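Local coordinates for protein MFP2b (Ascaris suum, PDB 2BJR) that probably enhances polymerization of the major sperm protein (MSP) during amoeboid movement of nematode sperm, and carries a bound zinc ion, at residues 24-28 against 29-33; 50-54 against 55-59; 66-69 against 70-74; 83-86 against 87-90. One frame throughout, in Å; residues are numbered along the deposited sequence.

Interaction 1 (24-28 against 29-33)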
ATOM      1  N   PRO A  24       9.857   1.133  -0.414  1.00 18.68           N
ATOM      2  CA  PRO A  24       9.426   2.258  -1.256  1.00 19.37           C
ATOM      3  C   PRO A  24       8.431   3.169  -0.520  1.00 19.71           C
ATOM      4  O   PRO A  24       7.732   2.702   0.409  1.00 20.97           O
ATOM      5  CB  PRO A  24       8.804   1.546  -2.455  1.00 18.10           C
ATOM      6  CG  PRO A  24       8.191   0.345  -1.814  1.00 19.73           C
ATOM      7  CD  PRO A  24       9.272  -0.131  -0.854  1.00 18.89           C
ATOM      8  N   VAL A  25       8.387   4.445  -0.848  1.00 17.62           N
ATOM      9  CA  VAL A  25       7.542   5.358  -0.127  1.00 17.44           C
ATOM     10  C   VAL A  25       6.217   5.469  -0.880  1.00 17.02           C
ATOM     11  O   VAL A  25       6.187   5.857  -2.050  1.00 16.23           O
ATOM     12  CB  VAL A  25       8.199   6.703   0.060  1.00 17.15           C
ATOM     13  CG1 VAL A  25       7.204   7.739   0.654  1.00 17.08           C
ATOM     14  CG2 VAL A  25       9.455   6.571   0.937  1.00 19.02           C
ATOM     15  N   LYS A  26       5.120   5.113  -0.204  1.00 15.63           N
ATOM     16  CA  LYS A  26       3.780   5.309  -0.778  1.00 16.55           C
ATOM     17  C   LYS A  26       3.276   6.716  -0.759  1.00 15.32           C
ATOM     18  O   LYS A  26       3.557   7.462   0.155  1.00 15.45           O
ATOM     19  CB  LYS A  26       2.768   4.457   0.019  1.00 17.90           C
ATOM     20  CG  LYS A  26       3.213   3.044   0.079  1.00 22.24           C
ATOM     21  CD  LYS A  26       2.118   2.190   0.624  1.00 22.79           C
ATOM     22  CE  LYS A  26       1.482   1.312  -0.402  1.00 22.54           C
ATOM     23  NZ  LYS A  26       0.496   0.434   0.310  1.00 18.78           N
ATOM     24  N   ALA A  27       2.518   7.123  -1.783  1.00 15.63           N
ATOM     25  CA  ALA A  27       1.682   8.315  -1.657  1.00 14.96           C
ATOM     26  C   ALA A  27       0.754   8.149  -0.464  1.00 16.82           C
ATOM     27  O   ALA A  27       0.163   7.088  -0.314  1.00 15.49           O
ATOM     28  CB  ALA A  27       0.901   8.502  -2.868  1.00 16.73           C
ATOM     29  N   LEU A  28       0.659   9.194   0.388  1.00 16.27           N
ATOM     30  CA  LEU A  28      -0.011   9.040   1.707  1.00 17.74           C
ATOM     31  C   LEU A  28      -1.409   8.538   1.516  1.00 17.06           C
ATOM     32  O   LEU A  28      -2.165   9.125   0.760  1.00 16.81           O
ATOM     33  CB  LEU A  28      -0.084  10.366   2.426  1.00 19.19           C
ATOM     34  CG  LEU A  28      -0.659  10.310   3.862  1.00 21.42           C
ATOM     35  CD1 LEU A  28       0.270   9.592   4.769  1.00 22.89           C
ATOM     36  CD2 LEU A  28      -0.985  11.708   4.332  1.00 24.66           C
ATOM     37  N   GLY A  29      -1.768   7.483   2.214  1.00 18.12           N
ATOM     38  CA  GLY A  29      -3.142   7.000   2.175  1.00 19.15           C
ATOM     39  C   GLY A  29      -3.514   6.132   0.986  1.00 19.18           C
ATOM     40  O   GLY A  29      -4.653   5.612   0.924  1.00 21.35           O
ATOM     41  N   GLN A  30      -2.592   5.905   0.054  1.00 17.23           N
ATOM     42  CA  GLN A  30      -2.934   5.208  -1.174  1.00 16.32           C
ATOM     43  C   GLN A  30      -2.459   3.776  -1.131  1.00 16.26           C
ATOM     44  O   GLN A  30      -1.369   3.489  -0.630  1.00 15.70           O
ATOM     45  CB  GLN A  30      -2.357   5.945  -2.407  1.00 16.93           C
ATOM     46  CG  GLN A  30      -2.599   7.464  -2.400  1.00 17.20           C
ATOM     47  CD  GLN A  30      -4.076   7.812  -2.219  1.00 18.98           C
ATOM     48  OE1 GLN A  30      -4.939   7.273  -2.935  1.00 19.63           O
ATOM     49  NE2 GLN A  30      -4.368   8.669  -1.252  1.00 18.40           N
ATOM     50  N   GLN A  31      -3.250   2.873  -1.713  1.00 15.48           N
ATOM     51  CA  GLN A  31      -2.957   1.452  -1.607  1.00 16.05           C
ATOM     52  C   GLN A  31      -1.814   1.002  -2.495  1.00 16.17           C
ATOM     53  O   GLN A  31      -1.059   0.123  -2.114  1.00 16.15           O
ATOM     54  CB  GLN A  31      -4.209   0.613  -1.922  1.00 15.16           C
ATOM     55  CG  GLN A  31      -4.053  -0.866  -1.572  1.00 15.94           C
ATOM     56  CD  GLN A  31      -3.885  -1.077  -0.046  1.00 17.11           C
ATOM     57  OE1 GLN A  31      -4.753  -0.653   0.710  1.00 20.31           O
ATOM     58  NE2 GLN A  31      -2.777  -1.650   0.381  1.00 16.69           N
ATOM     59  N   ASN A  32      -1.699   1.608  -3.692  1.00 15.52           N
ATOM     60  CA  ASN A  32      -0.813   1.081  -4.701  1.00 14.67           C
ATOM     61  C   ASN A  32      -0.300   2.188  -5.578  1.00 14.18           C
ATOM     62  O   ASN A  32      -0.521   2.188  -6.791  1.00 14.03           O
ATOM     63  CB  ASN A  32      -1.526   0.053  -5.496  1.00 14.75           C
ATOM     64  CG  ASN A  32      -0.631  -0.681  -6.508  1.00 16.13           C
ATOM     65  OD1 ASN A  32       0.560  -0.823  -6.310  1.00 14.62           O
ATOM     66  ND2 ASN A  32      -1.257  -1.190  -7.597  1.00 14.43           N
HETATM   67  N   MSE A  33       0.313   3.159  -4.939  1.00 14.43           N
HETATM   68  CA  MSE A  33       0.808   4.349  -5.626  1.00 14.98           C
HETATM   69  C   MSE A  33       2.047   4.797  -4.859  1.00 15.94           C
HETATM   70  O   MSE A  33       1.943   5.099  -3.671  1.00 16.94           O
HETATM   71  CB  MSE A  33      -0.258   5.448  -5.660  1.00 15.27           C
HETATM   72  CG  MSE A  33       0.133   6.651  -6.471  1.00 18.31           C
HETATM   73 SE   MSE A  33      -1.377   7.899  -6.580  1.00 22.73          SE
HETATM   74  CE  MSE A  33      -2.607   6.655  -7.588  1.00 18.27           C
TER

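Interaction 2 (50-54 against 55-59)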
ATOM      1  N   TRP A  50       3.422   1.950  -9.594  1.00 15.89           N
ATOM      2  CA  TRP A  50       2.456   1.030  -8.970  1.00 16.01           C
ATOM      3  C   TRP A  50       2.786  -0.392  -9.291  1.00 15.74           C
ATOM      4  O   TRP A  50       3.568  -0.678 -10.193  1.00 15.86           O
ATOM      5  CB  TRP A  50       1.027   1.357  -9.375  1.00 16.18           C
ATOM      6  CG  TRP A  50       0.690   1.136 -10.845  1.00 17.41           C
ATOM      7  CD1 TRP A  50       0.162   0.010 -11.395  1.00 18.00           C
ATOM      8  CD2 TRP A  50       0.859   2.059 -11.919  1.00 19.25           C
ATOM      9  NE1 TRP A  50      -0.015   0.173 -12.748  1.00 18.96           N
ATOM     10  CE2 TRP A  50       0.401   1.429 -13.095  1.00 18.83           C
ATOM     11  CE3 TRP A  50       1.350   3.373 -12.013  1.00 19.39           C
ATOM     12  CZ2 TRP A  50       0.423   2.055 -14.360  1.00 19.03           C
ATOM     13  CZ3 TRP A  50       1.378   3.993 -13.276  1.00 19.70           C
ATOM     14  CH2 TRP A  50       0.890   3.339 -14.419  1.00 17.99           C
ATOM     15  N   ASN A  51       2.262  -1.294  -8.473  1.00 14.47           N
ATOM     16  CA  ASN A  51       2.411  -2.699  -8.647  1.00 15.02           C
ATOM     17  C   ASN A  51       1.377  -3.267  -9.634  1.00 15.20           C
ATOM     18  O   ASN A  51       0.171  -3.102  -9.428  1.00 14.57           O
ATOM     19  CB  ASN A  51       2.179  -3.369  -7.283  1.00 14.92           C
ATOM     20  CG  ASN A  51       2.392  -4.877  -7.297  1.00 16.02           C
ATOM     21  OD1 ASN A  51       2.154  -5.574  -8.306  1.00 19.19           O
ATOM     22  ND2 ASN A  51       2.714  -5.411  -6.097  1.00 17.68           N
ATOM     23  N   ASN A  52       1.854  -3.939 -10.674  1.00 16.25           N
ATOM     24  CA  ASN A  52       1.006  -4.817 -11.511  1.00 18.23           C
ATOM     25  C   ASN A  52       1.701  -6.154 -11.710  1.00 18.50           C
ATOM     26  O   ASN A  52       2.806  -6.235 -12.247  1.00 18.48           O
ATOM     27  CB  ASN A  52       0.686  -4.156 -12.883  1.00 18.72           C
ATOM     28  CG  ASN A  52      -0.361  -4.938 -13.668  1.00 24.73           C
ATOM     29  OD1 ASN A  52      -1.149  -5.684 -13.076  1.00 31.34           O
ATOM     30  ND2 ASN A  52      -0.378  -4.776 -15.002  1.00 25.22           N
ATOM     31  N   GLY A  53       1.092  -7.215 -11.222  1.00 18.49           N
ATOM     32  CA  GLY A  53       1.694  -8.532 -11.281  1.00 19.35           C
ATOM     33  C   GLY A  53       2.997  -8.691 -10.531  1.00 19.49           C
ATOM     34  O   GLY A  53       3.824  -9.521 -10.904  1.00 18.40           O
ATOM     35  N   GLY A  54       3.239  -7.871  -9.504  1.00 18.81           N
ATOM     36  CA  GLY A  54       4.456  -7.981  -8.744  1.00 18.66           C
ATOM     37  C   GLY A  54       5.624  -7.141  -9.203  1.00 18.19           C
ATOM     38  O   GLY A  54       6.681  -7.179  -8.571  1.00 17.48           O
ATOM     39  N   VAL A  55       5.418  -6.350 -10.245  1.00 18.06           N
ATOM     40  CA  VAL A  55       6.471  -5.501 -10.797  1.00 17.91           C
ATOM     41  C   VAL A  55       6.041  -4.081 -11.023  1.00 17.39           C
ATOM     42  O   VAL A  55       4.846  -3.764 -11.011  1.00 16.19           O
ATOM     43  CB  VAL A  55       6.997  -6.093 -12.167  1.00 19.05           C
ATOM     44  CG1 VAL A  55       7.415  -7.535 -11.952  1.00 19.21           C
ATOM     45  CG2 VAL A  55       5.963  -5.987 -13.219  1.00 19.19           C
ATOM     46  N   ILE A  56       7.043  -3.215 -11.217  1.00 18.01           N
ATOM     47  CA  ILE A  56       6.866  -1.785 -11.397  1.00 18.37           C
ATOM     48  C   ILE A  56       6.219  -1.464 -12.749  1.00 19.76           C
ATOM     49  O   ILE A  56       6.709  -1.887 -13.815  1.00 19.10           O
ATOM     50  CB  ILE A  56       8.259  -1.053 -11.318  1.00 17.88           C
ATOM     51  CG1 ILE A  56       8.878  -1.172  -9.934  1.00 18.92           C
ATOM     52  CG2 ILE A  56       8.153   0.429 -11.714  1.00 18.57           C
ATOM     53  CD1 ILE A  56      10.356  -0.650  -9.883  1.00 20.02           C
ATOM     54  N   GLU A  57       5.127  -0.701 -12.692  1.00 18.44           N
ATOM     55  CA  GLU A  57       4.637   0.091 -13.810  1.00 17.64           C
ATOM     56  C   GLU A  57       4.691   1.523 -13.326  1.00 19.01           C
ATOM     57  O   GLU A  57       4.791   1.789 -12.116  1.00 17.21           O
ATOM     58  CB  GLU A  57       3.230  -0.333 -14.195  1.00 16.91           C
ATOM     59  CG  GLU A  57       3.186  -1.687 -14.904  1.00 19.07           C
ATOM     60  CD  GLU A  57       1.844  -2.043 -15.540  1.00 19.52           C
ATOM     61  OE1 GLU A  57       0.963  -1.187 -15.671  1.00 23.14           O
ATOM     62  OE2 GLU A  57       1.660  -3.207 -15.928  1.00 21.99           O
ATOM     63  N   CYS A  58       4.696   2.487 -14.235  1.00 17.95           N
ATOM     64  CA  CYS A  58       4.817   3.862 -13.848  1.00 17.83           C
ATOM     65  C   CYS A  58       4.277   4.820 -14.912  1.00 18.04           C
ATOM     66  O   CYS A  58       4.006   4.424 -16.052  1.00 18.51           O
ATOM     67  CB  CYS A  58       6.261   4.197 -13.488  1.00 17.91           C
ATOM     68  SG  CYS A  58       7.413   3.754 -14.839  1.00 22.14           S
ATOM     69  N   SER A  59       4.090   6.061 -14.503  1.00 18.58           N
ATOM     70  CA  SER A  59       3.502   7.123 -15.315  1.00 17.93           C
ATOM     71  C   SER A  59       4.108   8.467 -14.994  1.00 17.76           C
ATOM     72  O   SER A  59       4.188   8.854 -13.821  1.00 16.97           O
ATOM     73  CB  SER A  59       1.992   7.192 -15.091  1.00 18.38           C
ATOM     74  OG  SER A  59       1.392   8.227 -15.854  1.00 17.84           O
TER

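Interaction 3 (66-69 against 70-74)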
ATOM      1  N   GLU A  66       1.288  11.177 -21.545  1.00 21.09           N
ATOM      2  CA  GLU A  66       1.590  10.270 -20.450  1.00 21.07           C
ATOM      3  C   GLU A  66       2.626   9.259 -20.914  1.00 20.32           C
ATOM      4  O   GLU A  66       2.391   8.509 -21.873  1.00 21.27           O
ATOM      5  CB  GLU A  66       0.322   9.555 -19.995  1.00 21.30           C
ATOM      6  CG  GLU A  66       0.650   8.503 -18.938  1.00 19.61           C
ATOM      7  CD  GLU A  66      -0.576   7.740 -18.454  1.00 21.94           C
ATOM      8  OE1 GLU A  66      -1.440   7.358 -19.320  1.00 22.98           O
ATOM      9  OE2 GLU A  66      -0.643   7.493 -17.239  1.00 18.93           O
ATOM     10  N   LEU A  67       3.786   9.229 -20.276  1.00 19.15           N
ATOM     11  CA  LEU A  67       4.814   8.253 -20.622  1.00 20.80           C
ATOM     12  C   LEU A  67       4.790   7.131 -19.594  1.00 21.76           C
ATOM     13  O   LEU A  67       4.905   7.389 -18.383  1.00 20.95           O
ATOM     14  CB  LEU A  67       6.191   8.877 -20.557  1.00 21.65           C
ATOM     15  CG  LEU A  67       6.598  10.102 -21.408  1.00 26.27           C
ATOM     16  CD1 LEU A  67       8.102  10.034 -21.749  1.00 29.63           C
ATOM     17  CD2 LEU A  67       5.794  10.268 -22.641  1.00 26.43           C
ATOM     18  N   THR A  68       4.664   5.911 -20.074  1.00 22.03           N
ATOM     19  CA  THR A  68       4.564   4.733 -19.232  1.00 23.80           C
ATOM     20  C   THR A  68       5.465   3.640 -19.694  1.00 26.83           C
ATOM     21  O   THR A  68       5.869   2.812 -18.901  1.00 27.15           O
ATOM     22  CB  THR A  68       3.142   4.180 -19.197  1.00 24.21           C
ATOM     23  OG1 THR A  68       2.662   3.952 -20.542  1.00 25.81           O
ATOM     24  CG2 THR A  68       2.190   5.187 -18.628  1.00 24.70           C
ATOM     25  N   GLY A  69       5.742   3.558 -20.985  1.00 29.20           N
ATOM     26  CA  GLY A  69       6.568   2.433 -21.420  1.00 33.18           C
ATOM     27  C   GLY A  69       8.049   2.460 -21.009  1.00 35.07           C
ATOM     28  O   GLY A  69       8.638   3.520 -20.879  1.00 35.84           O
ATOM     29  N   VAL A  70       8.658   1.284 -20.860  1.00 37.41           N
ATOM     30  CA  VAL A  70      10.103   1.129 -21.125  1.00 39.00           C
ATOM     31  C   VAL A  70      10.487   1.816 -22.441  1.00 40.26           C
ATOM     32  O   VAL A  70      11.523   2.433 -22.530  1.00 40.83           O
ATOM     33  CB  VAL A  70      10.523  -0.373 -21.153  1.00 39.18           C
ATOM     34  CG1 VAL A  70      11.829  -0.602 -21.916  1.00 41.29           C
ATOM     35  CG2 VAL A  70      10.676  -0.913 -19.717  1.00 39.51           C
ATOM     36  N   LYS A  71       9.646   1.752 -23.466  1.00 42.10           N
ATOM     37  CA  LYS A  71       9.965   2.497 -24.699  1.00 43.30           C
ATOM     38  C   LYS A  71       9.842   4.036 -24.592  1.00 42.79           C
ATOM     39  O   LYS A  71      10.628   4.765 -25.202  1.00 44.00           O
ATOM     40  CB  LYS A  71       9.127   1.973 -25.860  1.00 44.21           C
ATOM     41  CG  LYS A  71       9.652   0.651 -26.377  1.00 47.59           C
ATOM     42  CD  LYS A  71       8.777   0.103 -27.520  1.00 52.39           C
ATOM     43  CE  LYS A  71       8.943  -1.445 -27.760  1.00 54.17           C
ATOM     44  NZ  LYS A  71      10.009  -1.797 -28.771  1.00 55.42           N
ATOM     45  N   ASP A  72       8.877   4.528 -23.810  1.00 40.55           N
ATOM     46  CA  ASP A  72       8.837   5.946 -23.481  1.00 37.99           C
ATOM     47  C   ASP A  72      10.016   6.332 -22.551  1.00 34.92           C
ATOM     48  O   ASP A  72      10.700   7.329 -22.754  1.00 33.93           O
ATOM     49  CB  ASP A  72       7.520   6.292 -22.781  1.00 38.20           C
ATOM     50  CG  ASP A  72       6.264   6.038 -23.637  1.00 40.59           C
ATOM     51  OD1 ASP A  72       6.334   6.134 -24.894  1.00 42.13           O
ATOM     52  OD2 ASP A  72       5.141   5.799 -23.111  1.00 35.23           O
ATOM     53  N   LEU A  73      10.258   5.522 -21.528  1.00 31.71           N
ATOM     54  CA  LEU A  73      11.053   5.974 -20.369  1.00 28.85           C
ATOM     55  C   LEU A  73      12.462   5.415 -20.309  1.00 28.06           C
ATOM     56  O   LEU A  73      13.301   5.875 -19.526  1.00 27.67           O
ATOM     57  CB  LEU A  73      10.330   5.563 -19.074  1.00 27.04           C
ATOM     58  CG  LEU A  73       8.940   6.185 -18.899  1.00 23.06           C
ATOM     59  CD1 LEU A  73       8.211   5.518 -17.749  1.00 23.40           C
ATOM     60  CD2 LEU A  73       9.047   7.645 -18.664  1.00 19.63           C
ATOM     61  N   GLY A  74      12.734   4.410 -21.115  1.00 28.73           N
ATOM     62  CA  GLY A  74      13.932   3.633 -20.935  1.00 29.66           C
ATOM     63  C   GLY A  74      13.680   2.571 -19.893  1.00 29.97           C
ATOM     64  O   GLY A  74      12.557   2.432 -19.379  1.00 30.36           O
TER

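Interaction 4 (83-86 against 87-90). With ZN (zinc ion), chain C.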
ATOM      1  N   LYS A  83      14.485   3.509   4.021  1.00 25.44           N
ATOM      2  CA  LYS A  83      15.030   2.288   4.612  1.00 27.52           C
ATOM      3  C   LYS A  83      15.817   2.739   5.836  1.00 29.10           C
ATOM      4  O   LYS A  83      16.787   3.476   5.707  1.00 30.42           O
ATOM      5  CB  LYS A  83      15.960   1.630   3.607  1.00 27.80           C
ATOM      6  CG  LYS A  83      16.679   0.358   4.017  1.00 30.60           C
ATOM      7  CD  LYS A  83      17.141  -0.414   2.758  1.00 33.45           C
ATOM      8  CE  LYS A  83      17.490  -1.870   3.101  1.00 37.29           C
ATOM      9  NZ  LYS A  83      18.070  -2.691   1.991  1.00 38.30           N
ATOM     10  N   GLY A  84      15.422   2.273   7.009  1.00 30.70           N
ATOM     11  CA  GLY A  84      16.052   2.671   8.248  1.00 31.42           C
ATOM     12  C   GLY A  84      15.098   3.599   8.951  1.00 32.09           C
ATOM     13  O   GLY A  84      13.897   3.591   8.667  1.00 32.67           O
ATOM     14  N   ASN A  85      15.614   4.373   9.894  1.00 32.14           N
ATOM     15  CA  ASN A  85      14.798   5.331  10.607  1.00 32.77           C
ATOM     16  C   ASN A  85      15.571   6.600  10.905  1.00 32.65           C
ATOM     17  O   ASN A  85      16.727   6.762  10.472  1.00 33.58           O
ATOM     18  CB  ASN A  85      14.168   4.696  11.858  1.00 32.72           C
ATOM     19  CG  ASN A  85      15.194   4.290  12.904  1.00 34.48           C
ATOM     20  OD1 ASN A  85      16.289   4.862  12.982  1.00 33.21           O
ATOM     21  ND2 ASN A  85      14.833   3.292  13.717  1.00 36.54           N
ATOM     22  N   HIS A  86      14.942   7.525  11.608  1.00 33.17           N
ATOM     23  CA  HIS A  86      15.551   8.833  11.794  1.00 34.02           C
ATOM     24  C   HIS A  86      16.886   8.809  12.574  1.00 35.37           C
ATOM     25  O   HIS A  86      17.666   9.729  12.455  1.00 35.60           O
ATOM     26  CB  HIS A  86      14.582   9.788  12.457  1.00 33.78           C
ATOM     27  CG  HIS A  86      14.197   9.381  13.841  1.00 35.31           C
ATOM     28  ND1 HIS A  86      14.819   9.893  14.960  1.00 36.40           N
ATOM     29  CD2 HIS A  86      13.278   8.492  14.293  1.00 35.02           C
ATOM     30  CE1 HIS A  86      14.271   9.365  16.041  1.00 37.75           C
ATOM     31  NE2 HIS A  86      13.358   8.490  15.662  1.00 36.20           N
ATOM     32  N   LEU A  87      17.144   7.765  13.354  1.00 37.16           N
ATOM     33  CA  LEU A  87      18.433   7.655  14.046  1.00 38.60           C
ATOM     34  C   LEU A  87      19.606   7.495  13.083  1.00 38.98           C
ATOM     35  O   LEU A  87      20.641   8.117  13.289  1.00 40.61           O
ATOM     36  CB  LEU A  87      18.440   6.465  14.998  1.00 39.28           C
ATOM     37  CG  LEU A  87      17.399   6.487  16.115  1.00 40.91           C
ATOM     38  CD1 LEU A  87      17.617   5.261  17.028  1.00 42.61           C
ATOM     39  CD2 LEU A  87      17.436   7.801  16.875  1.00 40.55           C
ATOM     40  N   SER A  88      19.447   6.645  12.068  1.00 38.35           N
ATOM     41  CA  SER A  88      20.495   6.420  11.057  1.00 38.41           C
ATOM     42  C   SER A  88      20.428   7.398   9.884  1.00 37.88           C
ATOM     43  O   SER A  88      21.455   7.641   9.232  1.00 40.01           O
ATOM     44  CB  SER A  88      20.464   4.975  10.524  1.00 38.81           C
ATOM     45  OG  SER A  88      19.241   4.627   9.882  1.00 38.74           O
ATOM     46  N   LEU A  89      19.254   7.982   9.627  1.00 35.24           N
ATOM     47  CA  LEU A  89      19.066   8.858   8.461  1.00 33.88           C
ATOM     48  C   LEU A  89      19.102  10.357   8.760  1.00 31.41           C
ATOM     49  O   LEU A  89      19.489  11.169   7.910  1.00 31.60           O
ATOM     50  CB  LEU A  89      17.744   8.498   7.766  1.00 33.69           C
ATOM     51  CG  LEU A  89      17.672   7.067   7.259  1.00 34.78           C
ATOM     52  CD1 LEU A  89      16.244   6.781   6.792  1.00 35.70           C
ATOM     53  CD2 LEU A  89      18.665   6.811   6.140  1.00 35.14           C
ATOM     54  N   GLY A  90      18.685  10.750   9.945  1.00 28.86           N
ATOM     55  CA  GLY A  90      18.611  12.170  10.269  1.00 27.21           C
ATOM     56  C   GLY A  90      17.334  12.872   9.842  1.00 25.96           C
ATOM     57  O   GLY A  90      17.177  14.072  10.050  1.00 26.70           O
TER
HETATM   58 ZN    ZN C1369      12.408   7.225  16.955  1.00 37.22          ZN

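Interaction 1 (24-28 against 29-33)
Lys26 NZ gives a hydrogen bond to Gln31 O at 2.9 Å. The ammonium group sits above that carbonyl plane, 48° out of it. The Lys26 chain is bent about CG-CD (chi3 108°), which swings NZ over the carbonyl while CE passes Gln30 O. Lys26 NZ has a second acceptor in Gln270 OE1, and the same oxygen takes a bond from Gln31 NE2. Gln30 NE2 bonds to Leu28 O at 3.0 Å, and this acceptor lies in the plane of the donating amide. The Gln30 chain turns sharply at CB-CG (chi2 -54°), bringing its amide back to the peptide two residues earlier.

Ala27 to Gln30 form a type II beta turn, closed by Gln30 N to Ala27 O at 3.0 Å. Gly29, at the third turn position, has positive phi, a place that calls for glycine. The loop joins strand 10-15 to strand 34-40. Its wider closure is Ala27 N to Met33 O at 2.8 Å. Lys26 CA also points a C-H at Met33 O.

Apolar contact centres on Ala27, which is buried. Ala27 CB meets Gln30 CG at 3.7 Å. The selenomethionine Met33 adds its CG at 4.1 Å from Ala27 CB. Outside the loop, the side chain of Gln31 touches Trp195, Leu232 and Tyr234.

Interaction 2 (50-54 against 55-59)
Trp50 lays one face of its indole over the start of the Glu57 side chain. Glu57 CB stands 3.8 Å from the centroid of the five-membered ring, a CH-pi contact. Cys58 N lies over the same face near the rim. The far end of the ring reaches along the next strand, with Trp50 CZ3 3.4 Å from Cys58 C. Ser59 CB meets the ring edge in plane, 3.7 Å from Trp50 CZ3. The first torsion of Trp50 (chi1 67°) sets CG between the backbone N and the carbonyl carbon, and this turns the indole across to the 55-59 strand.

Further along, Glu57 reaches Asn52. Asn52 ND2 donates to Glu57 OE2 at 2.7 Å, and the bond is nearly straight at 167°. The acceptor lies in the amide plane of Asn52, but the donor comes from above the carboxylate plane. The two planes are 82° apart, almost perpendicular. Trp50, Asn52, Val55 and Glu57 share this face of the sheet; Asn51 and Ile56 point to the other.

The backbones pair through Trp50 with Glu57 and Asn52 with Val55. Trp50 N to Glu57 O and Glu57 N to Trp50 O are both 2.9 Å. Gly53 and Gly54 fill the turn with positive phi. Asn51 OD1 accepts from Gly54 N at 2.8 Å in an Asx motif. This is a tight antiparallel beta hairpin of strands 43-52 and 55-62, closed by a type I' turn from Asn52 to Val55.

Interaction 3 (66-69 against 70-74)
Asp72 OD2 takes two backbone N-H groups, from Thr68 and from Gly69. Thr68 N is 3.1 Å from Asp72 OD2, and Gly69 N is at the same distance from that oxygen. Both bonds are close to straight, at 163° and 167°. The approaches differ. Thr68 N uses the anti lone pair of Asp72 OD2, while Gly69 N comes from above the carboxylate plane. Gly69 is the N-cap of the short helix 70-73, so the Asp72 side chain reaches back over the first turn to bond to the N-cap backbone. The first torsion of Asp72 (chi1 -62°) puts CG beside its own backbone N, which faces the carboxylate to the incoming chain. A carboxylate at a helix N-terminus would probably be favoured by the partial positive charge there.

The helix itself is one turn. Leu73 N donates to Gly69 O at 2.7 Å. Gly74 then leaves helical geometry with positive phi, where glycine is called for.

Packing starts from Leu67, at the end of the edge strand 65-67. Leu67 CB meets Asp72 CB at 3.7 Å, and the two side chains cross at a slant. Leu73 comes in beside it and is buried, also touching Cys58, Phe60 and Ile16. The backbone of Leu67 pairs with Phe60 in strand 55-62, so the contact lies where the sheet's edge strand gives way to the helix. Leu73 CB and CG pack on the Gly69 carbonyl oxygen, and CD2 of Leu73 ends 3.6 Å from Leu67 CB.

Interaction 4 (83-86 against 87-90)
His86 runs its side chain alongside that of Leu87, both pointing the same way. Its CB and CG lie near the next backbone N, that of Leu87. The first torsion (chi1 64°) holds CG between the backbone N and the carbonyl carbon, which brings the ring beside Leu87. Leu87 CG lies over one ring face, offset toward the rim. Farther out, CE1 of His86 meets Leu87 CD2 at 3.6 Å. CE1 and CD2 of His86 flank NE2, about equally far from the zinc ion. At the tip, His86 NE2 binds zinc at 2.0 Å. Cys174, Cys176 and Cys179 complete the site, a set of three cysteines and one histidine that ties this helix to the later 174-179 segment.

The helix start is capped by Asn85, the N-cap. Asn85 OD1 accepts from Leu87 N at 3.0 Å, with the donor above the amide plane. Asn85 O takes Leu89 N at 2.9 Å. His86 O takes Gly90 N at 2.9 Å.

Leu89 is buried, and its CD1 lies 3.5 Å from Lys83 O. The short helix 86-89 follows strand 76-81, precedes strand 92-97, and presents His86 to the metal from its first residue.

The four contacts follow one another along the chain without overlap, all inside the first of the two cytosolic motility protein regions. Interactions 1 and 2 are about 12 Å apart between centres and touch, with Asn32 OD1 2.8 Å from Asn51 N. Interactions 2 and 3 are about 13 Å apart between centres and share the six-stranded sheet, where strands 55-62 and 65-67 are neighbours. There Ser59 OG lies 2.6 Å from Glu66 OE2. Interaction 4 is about 20 Å from interaction 1 and 33 Å from interaction 3 between centres. The loop, the hairpin and the edge helix touch in series, 1 to 2 and 2 to 3, while the zinc-bound helix touches none of the other three contacts.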